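Long-range contacts in RTX toxin RtxA (Vibrio vulnificus MO6-24/O, PDB 6IMP), which is a virulence toxin of Vibrio vulnificus whose alpha/beta hydrolase domain probably acts as a serine hydrolase: residues V102-G107 with H175-G180; H106-S111 with R136-S141. One frame throughout, in Å; residues are numbered along the deposited sequence.

Contact 1 (V102-G107 with H175-G180); sequences VLFLHG and HGYSMG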
ATOM      1  N   VAL A 102       3.574  10.983  -4.613  1.00 84.97           N
ATOM      2  CA  VAL A 102       3.437   9.740  -3.855  1.00 88.80           C
ATOM      3  C   VAL A 102       2.539   8.717  -4.554  1.00 79.76           C
ATOM      4  O   VAL A 102       1.375   8.993  -4.886  1.00 74.52           O
ATOM      5  CB  VAL A 102       2.866   9.999  -2.455  1.00 96.19           C
ATOM      6  CG1 VAL A 102       2.681   8.686  -1.692  1.00100.33           C
ATOM      7  CG2 VAL A 102       3.783  10.931  -1.685  1.00103.93           C
ATOM      8  N   LEU A 103       3.082   7.520  -4.729  1.00 67.31           N
ATOM      9  CA  LEU A 103       2.270   6.352  -5.000  1.00 67.13           C
ATOM     10  C   LEU A 103       1.870   5.686  -3.679  1.00 60.21           C
ATOM     11  O   LEU A 103       2.646   4.934  -3.079  1.00 52.65           O
ATOM     12  CB  LEU A 103       3.040   5.391  -5.895  1.00 70.17           C
ATOM     13  CG  LEU A 103       2.192   4.446  -6.735  1.00 75.11           C
ATOM     14  CD1 LEU A 103       3.088   3.834  -7.799  1.00 79.78           C
ATOM     15  CD2 LEU A 103       1.532   3.359  -5.886  1.00 79.59           C
ATOM     16  N   PHE A 104       0.661   5.989  -3.224  1.00 56.51           N
ATOM     17  CA  PHE A 104       0.141   5.389  -1.996  1.00 64.12           C
ATOM     18  C   PHE A 104      -0.381   3.983  -2.242  1.00 60.04           C
ATOM     19  O   PHE A 104      -1.305   3.781  -3.053  1.00 64.43           O
ATOM     20  CB  PHE A 104      -0.993   6.236  -1.389  1.00 64.40           C
ATOM     21  CG  PHE A 104      -1.482   5.714  -0.055  1.00 61.48           C
ATOM     22  CD1 PHE A 104      -0.601   5.568   1.012  1.00 58.33           C
ATOM     23  CD2 PHE A 104      -2.796   5.311   0.113  1.00 60.23           C
ATOM     24  CE1 PHE A 104      -1.027   5.053   2.220  1.00 59.24           C
ATOM     25  CE2 PHE A 104      -3.231   4.801   1.329  1.00 59.57           C
ATOM     26  CZ  PHE A 104      -2.346   4.670   2.382  1.00 60.47           C
ATOM     27  N   LEU A 105       0.153   3.017  -1.508  1.00 51.48           N
ATOM     28  CA  LEU A 105      -0.437   1.674  -1.529  1.00 58.55           C
ATOM     29  C   LEU A 105      -1.141   1.387  -0.225  1.00 54.12           C
ATOM     30  O   LEU A 105      -0.498   1.157   0.785  1.00 49.33           O
ATOM     31  CB  LEU A 105       0.609   0.599  -1.822  1.00 58.24           C
ATOM     32  CG  LEU A 105       1.112   0.575  -3.279  1.00 63.65           C
ATOM     33  CD1 LEU A 105       2.436  -0.175  -3.361  1.00 69.53           C
ATOM     34  CD2 LEU A 105       0.102  -0.037  -4.239  1.00 58.63           C
ATOM     35  N   HIS A 106      -2.469   1.397  -0.253  1.00 58.95           N
ATOM     36  CA  HIS A 106      -3.237   1.044   0.932  1.00 62.14           C
ATOM     37  C   HIS A 106      -2.948  -0.378   1.368  1.00 59.03           C
ATOM     38  O   HIS A 106      -2.326  -1.142   0.647  1.00 57.84           O
ATOM     39  CB  HIS A 106      -4.721   1.197   0.675  1.00 64.08           C
ATOM     40  CG  HIS A 106      -5.321   0.078  -0.109  1.00 66.32           C
ATOM     41  ND1 HIS A 106      -5.761  -1.084   0.483  1.00 71.43           N
ATOM     42  CD2 HIS A 106      -5.634  -0.024  -1.422  1.00 69.56           C
ATOM     43  CE1 HIS A 106      -6.303  -1.865  -0.437  1.00 72.48           C
ATOM     44  NE2 HIS A 106      -6.240  -1.244  -1.601  1.00 63.50           N
ATOM     45  N   GLY A 107      -3.397  -0.709   2.567  1.00 57.91           N
ATOM     46  CA  GLY A 107      -3.261  -2.052   3.108  1.00 59.36           C
ATOM     47  C   GLY A 107      -4.619  -2.690   3.338  1.00 58.80           C
ATOM     48  O   GLY A 107      -5.580  -2.407   2.620  1.00 49.93           O
ATOM     49  N   HIS A 175       4.666   5.073  -0.882  1.00 67.84           N
ATOM     50  CA  HIS A 175       4.176   5.035   0.481  1.00 68.35           C
ATOM     51  C   HIS A 175       3.411   3.742   0.631  1.00 61.32           C
ATOM     52  O   HIS A 175       2.277   3.620   0.170  1.00 67.43           O
ATOM     53  CB  HIS A 175       3.259   6.234   0.756  1.00 69.71           C
ATOM     54  CG  HIS A 175       2.859   6.379   2.195  1.00 70.22           C
ATOM     55  ND1 HIS A 175       2.474   7.584   2.740  1.00 65.68           N
ATOM     56  CD2 HIS A 175       2.791   5.475   3.201  1.00 74.93           C
ATOM     57  CE1 HIS A 175       2.186   7.419   4.015  1.00 68.03           C
ATOM     58  NE2 HIS A 175       2.366   6.148   4.320  1.00 77.60           N
ATOM     59  N   GLY A 176       4.056   2.762   1.241  1.00 57.49           N
ATOM     60  CA  GLY A 176       3.433   1.459   1.485  1.00 60.74           C
ATOM     61  C   GLY A 176       3.005   1.325   2.929  1.00 57.33           C
ATOM     62  O   GLY A 176       3.840   1.080   3.806  1.00 61.18           O
ATOM     63  N   TYR A 177       1.717   1.523   3.184  1.00 51.71           N
ATOM     64  CA  TYR A 177       1.167   1.379   4.534  1.00 56.46           C
ATOM     65  C   TYR A 177       0.933  -0.118   4.676  1.00 57.69           C
ATOM     66  O   TYR A 177       0.528  -0.778   3.721  1.00 66.48           O
ATOM     67  CB  TYR A 177      -0.021   2.342   4.732  1.00 61.59           C
ATOM     68  CG  TYR A 177      -0.874   2.106   5.982  1.00 58.43           C
ATOM     69  CD1 TYR A 177      -0.334   2.226   7.266  1.00 57.09           C
ATOM     70  CD2 TYR A 177      -2.231   1.875   5.874  1.00 54.76           C
ATOM     71  CE1 TYR A 177      -1.109   2.010   8.390  1.00 53.00           C
ATOM     72  CE2 TYR A 177      -3.012   1.676   6.995  1.00 56.06           C
ATOM     73  CZ  TYR A 177      -2.443   1.743   8.248  1.00 56.20           C
ATOM     74  OH  TYR A 177      -3.228   1.557   9.356  1.00 58.95           O
ATOM     75  N   SER A 178       1.235  -0.658   5.859  1.00 63.80           N
ATOM     76  CA  SER A 178       0.673  -1.907   6.392  1.00 64.78           C
ATOM     77  C   SER A 178       0.917  -3.046   5.380  1.00 64.39           C
ATOM     78  O   SER A 178       2.059  -3.216   4.951  1.00 68.51           O
ATOM     79  CB  SER A 178      -0.808  -1.706   6.729  1.00 63.01           C
ATOM     80  OG  SER A 178      -1.252  -2.697   7.628  1.00 55.60           O
ATOM     81  N   MET A 179      -0.119  -3.793   4.975  1.00 59.96           N
ATOM     82  CA  MET A 179       0.013  -4.772   3.862  1.00 60.27           C
ATOM     83  C   MET A 179       0.573  -4.131   2.596  1.00 57.08           C
ATOM     84  O   MET A 179       1.242  -4.786   1.819  1.00 58.81           O
ATOM     85  CB  MET A 179      -1.334  -5.421   3.534  1.00 62.05           C
ATOM     86  CG  MET A 179      -1.347  -6.361   2.322  1.00 58.89           C
ATOM     87  SD  MET A 179      -2.911  -7.285   2.198  1.00 59.43           S
ATOM     88  CE  MET A 179      -3.813  -6.207   1.097  1.00 60.83           C
ATOM     89  N   GLY A 180       0.260  -2.857   2.389  1.00 59.26           N
ATOM     90  CA  GLY A 180       0.938  -2.032   1.380  1.00 59.24           C
ATOM     91  C   GLY A 180       2.456  -2.051   1.506  1.00 60.96           C
ATOM     92  O   GLY A 180       3.166  -1.984   0.509  1.00 57.12           O
TER
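Phe-104 turns an edge to one face of the His-175 imidazole, the planes standing at 88° and the centroids 5.1 Å apart. CD1 of Phe-104 sits over the rim of that face, 3.7 Å from CG of His-175. In the plane of the phenyl ring, CB of His-175 meets its edge, while one phenyl face lies against the backbone N of His-106. Both side chains leave neighbouring strands in the same direction with CG anti to the backbone N (chi1 -175° for Phe-104), which brings the rings together in this T-shaped pair. CE1 of Phe-104 also reaches CB of Tyr-177 at 3.8 Å, and the far end of the imidazole is tied through NE2 to Asp-204. The backbones of strands 101-105 and 172-177, which run parallel, are joined by three hydrogen bonds, of which Leu-105 N to His-175 O (2.8 Å) is the straightest at 174°. Tyr-177 N to Leu-105 O is longer, 3.3 Å. Strand 172-177 then runs through a type II' turn, Tyr-177 to Gly-180, into helix 180-192; Gly-176, Ser-178 and Gly-180 match the GxSxG nucleophile elbow of alpha/beta hydrolases, and Ser-178 OG bonds to His-288, consistent with a nucleophile and its catalytic histidine. CA of Gly-107 packs 3.9 Å from CB of Met-179, laying the loop after strand 101-105 against the turn.

Contact 2 (H106-S111 with R136-S141); sequences HGSGSS and RGYGES
His-106 points an edge of its imidazole at the face of the Tyr-138 phenol, and this is the closely packed side: CE1 of His-106 stands over one face, displaced toward the rim, and lies within 4.1 Å of all six ring carbons of Tyr-138, 3.3 Å from CG. The planes meet at 66° with centroids 4.6 Å apart, a tilted edge-to-face pair. The imidazole is held at both nitrogens, ND1 by Gly-107 O and NE2 by the backbone N of Leu-135, which would restrict its rotation. With CG between the backbone N and the carbonyl carbon (chi1 78°), the ring is directed toward Tyr-138. Around the phenol, the chain from Gly-107 to Ser-110 bends past the ring: Gly-109 N approaches its edge near the plane, 3.8 Å from CE1 of Tyr-138, and Ser-110 O is 3.7 Å from CD1 of that ring. The two loops follow adjacent parallel strands, 101-105 and 129-133, of the alpha/beta hydrolase sheet; the first leads into helix 112-124, with Ser-111 as its N-cap, and Tyr-138 begins a type II' turn that ends at Ser-141. Contact is looser toward the partly exposed Ser-108, where OG and the OH of Tyr-138 are 3.7 Å apart and are hydrogen-bonded instead to the carbonyls of Leu-40 and Tyr-41, respectively, at the end of helix 31-41. Past the ring, the second loop touches the first through Gly-139, whose CA rests 3.9 Å from CB of Ser-111; beyond Gly-139 it turns away from 106-111.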
ATOM      1  N   HIS A 106      -2.469   1.397  -0.253  1.00 58.95           N
ATOM      2  CA  HIS A 106      -3.237   1.044   0.932  1.00 62.14           C
ATOM      3  C   HIS A 106      -2.948  -0.378   1.368  1.00 59.03           C
ATOM      4  O   HIS A 106      -2.326  -1.142   0.647  1.00 57.84           O
ATOM      5  CB  HIS A 106      -4.721   1.197   0.675  1.00 64.08           C
ATOM      6  CG  HIS A 106      -5.321   0.078  -0.109  1.00 66.32           C
ATOM      7  ND1 HIS A 106      -5.761  -1.084   0.483  1.00 71.43           N
ATOM      8  CD2 HIS A 106      -5.634  -0.024  -1.422  1.00 69.56           C
ATOM      9  CE1 HIS A 106      -6.303  -1.865  -0.437  1.00 72.48           C
ATOM     10  NE2 HIS A 106      -6.240  -1.244  -1.601  1.00 63.50           N
ATOM     11  N   GLY A 107      -3.397  -0.709   2.567  1.00 57.91           N
ATOM     12  CA  GLY A 107      -3.261  -2.052   3.108  1.00 59.36           C
ATOM     13  C   GLY A 107      -4.619  -2.690   3.338  1.00 58.80           C
ATOM     14  O   GLY A 107      -5.580  -2.407   2.620  1.00 49.93           O
ATOM     15  N   SER A 108      -4.690  -3.521   4.373  1.00 63.97           N
ATOM     16  CA  SER A 108      -5.787  -4.469   4.562  1.00 62.89           C
ATOM     17  C   SER A 108      -6.949  -3.873   5.332  1.00 62.93           C
ATOM     18  O   SER A 108      -6.759  -3.020   6.188  1.00 64.45           O
ATOM     19  CB  SER A 108      -5.276  -5.681   5.337  1.00 66.45           C
ATOM     20  OG  SER A 108      -6.255  -6.702   5.366  1.00 79.12           O
ATOM     21  N   GLY A 109      -8.150  -4.368   5.052  1.00 63.08           N
ATOM     22  CA  GLY A 109      -9.281  -4.219   5.969  1.00 63.98           C
ATOM     23  C   GLY A 109     -10.268  -3.099   5.684  1.00 67.55           C
ATOM     24  O   GLY A 109     -11.293  -2.997   6.363  1.00 77.66           O
ATOM     25  N   SER A 110      -9.977  -2.261   4.692  1.00 70.41           N
ATOM     26  CA  SER A 110     -10.852  -1.120   4.363  1.00 70.27           C
ATOM     27  C   SER A 110     -10.433  -0.502   3.055  1.00 63.99           C
ATOM     28  O   SER A 110      -9.284  -0.657   2.643  1.00 63.08           O
ATOM     29  CB  SER A 110     -10.800  -0.045   5.458  1.00 68.17           C
ATOM     30  OG  SER A 110      -9.464   0.364   5.716  1.00 75.68           O
ATOM     31  N   SER A 111     -11.343   0.262   2.451  1.00 64.55           N
ATOM     32  CA  SER A 111     -11.083   0.946   1.169  1.00 64.14           C
ATOM     33  C   SER A 111      -9.904   1.868   1.269  1.00 58.97           C
ATOM     34  O   SER A 111      -9.610   2.397   2.335  1.00 57.84           O
ATOM     35  CB  SER A 111     -12.293   1.780   0.730  1.00 74.09           C
ATOM     36  OG  SER A 111     -12.677   2.705   1.741  1.00 77.61           O
ATOM     37  N   ARG A 136      -7.304  -4.613  -6.454  1.00 59.80           N
ATOM     38  CA  ARG A 136      -8.465  -5.451  -6.762  1.00 62.64           C
ATOM     39  C   ARG A 136      -9.194  -5.911  -5.493  1.00 59.70           C
ATOM     40  O   ARG A 136      -8.565  -6.368  -4.539  1.00 59.92           O
ATOM     41  CB  ARG A 136      -8.060  -6.677  -7.565  1.00 65.02           C
ATOM     42  CG  ARG A 136      -7.267  -7.695  -6.775  1.00 65.60           C
ATOM     43  CD  ARG A 136      -6.801  -8.804  -7.677  1.00 67.90           C
ATOM     44  NE  ARG A 136      -5.800  -8.341  -8.626  1.00 64.96           N
ATOM     45  CZ  ARG A 136      -5.331  -9.075  -9.626  1.00 63.49           C
ATOM     46  NH1 ARG A 136      -4.420  -8.570 -10.445  1.00 64.96           N
ATOM     47  NH2 ARG A 136      -5.743 -10.331  -9.784  1.00 64.99           N
ATOM     48  N   GLY A 137     -10.516  -5.776  -5.496  1.00 60.49           N
ATOM     49  CA  GLY A 137     -11.364  -6.294  -4.416  1.00 67.17           C
ATOM     50  C   GLY A 137     -11.599  -5.288  -3.308  1.00 70.40           C
ATOM     51  O   GLY A 137     -12.340  -5.560  -2.355  1.00 62.69           O
ATOM     52  N   TYR A 138     -10.990  -4.113  -3.459  1.00 71.91           N
ATOM     53  CA  TYR A 138     -11.021  -3.073  -2.457  1.00 68.79           C
ATOM     54  C   TYR A 138     -11.670  -1.850  -3.056  1.00 75.29           C
ATOM     55  O   TYR A 138     -11.460  -1.539  -4.233  1.00 64.71           O
ATOM     56  CB  TYR A 138      -9.605  -2.729  -2.023  1.00 68.26           C
ATOM     57  CG  TYR A 138      -9.041  -3.689  -1.010  1.00 66.58           C
ATOM     58  CD1 TYR A 138      -9.359  -3.564   0.335  1.00 62.59           C
ATOM     59  CD2 TYR A 138      -8.177  -4.712  -1.389  1.00 60.63           C
ATOM     60  CE1 TYR A 138      -8.821  -4.417   1.280  1.00 62.56           C
ATOM     61  CE2 TYR A 138      -7.637  -5.577  -0.449  1.00 61.51           C
ATOM     62  CZ  TYR A 138      -7.963  -5.428   0.886  1.00 63.36           C
ATOM     63  OH  TYR A 138      -7.447  -6.294   1.835  1.00 66.67           O
ATOM     64  N   GLY A 139     -12.429  -1.140  -2.222  1.00 81.46           N
ATOM     65  CA  GLY A 139     -13.240   0.002  -2.654  1.00 70.76           C
ATOM     66  C   GLY A 139     -14.148  -0.332  -3.822  1.00 71.94           C
ATOM     67  O   GLY A 139     -15.050  -1.162  -3.702  1.00 67.83           O
ATOM     68  N   GLU A 140     -13.896   0.312  -4.960  1.00 75.38           N
ATOM     69  CA  GLU A 140     -14.719   0.137  -6.163  1.00 79.06           C
ATOM     70  C   GLU A 140     -13.954  -0.599  -7.281  1.00 75.65           C
ATOM     71  O   GLU A 140     -14.410  -0.653  -8.420  1.00 73.23           O
ATOM     72  CB  GLU A 140     -15.230   1.506  -6.661  1.00 86.54           C
ATOM     73  CG  GLU A 140     -16.634   1.882  -6.191  1.00 94.23           C
ATOM     74  CD  GLU A 140     -17.197   3.103  -6.930  1.00103.90           C
ATOM     75  OE1 GLU A 140     -16.434   4.061  -7.189  1.00 94.93           O
ATOM     76  OE2 GLU A 140     -18.409   3.106  -7.250  1.00110.14           O
ATOM     77  N   SER A 141     -12.804  -1.178  -6.953  1.00 74.00           N
ATOM     78  CA  SER A 141     -11.994  -1.872  -7.951  1.00 71.77           C
ATOM     79  C   SER A 141     -12.536  -3.271  -8.152  1.00 67.82           C
ATOM     80  O   SER A 141     -13.045  -3.880  -7.211  1.00 63.52           O
ATOM     81  CB  SER A 141     -10.527  -1.923  -7.513  1.00 72.27           C
ATOM     82  OG  SER A 141      -9.970  -0.614  -7.458  1.00 69.55           O
TER

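Contacts 1 and 2 share His-106 and Gly-107, where strand 101-105 gives way to its loop, and their centres are about 11 Å apart. The centre of contact 1 is about 2 Å from the centre of the chain, that of contact 2 about 10 Å. Met-179, next to the probable nucleophile Ser-178, joins them directly: its CE packs 3.7 Å from OH of Tyr-138 and its CB 3.9 Å from N of Ser-108. The chain at 106-107 therefore meets the presumed nucleophile elbow in contact 1, and 106-111 meets the Tyr-138 turn in contact 2. Gln-115 of helix 112-124 bonds to Gly-107 N and touches His-106 and Tyr-177, backing the shared residues and the elbow strand.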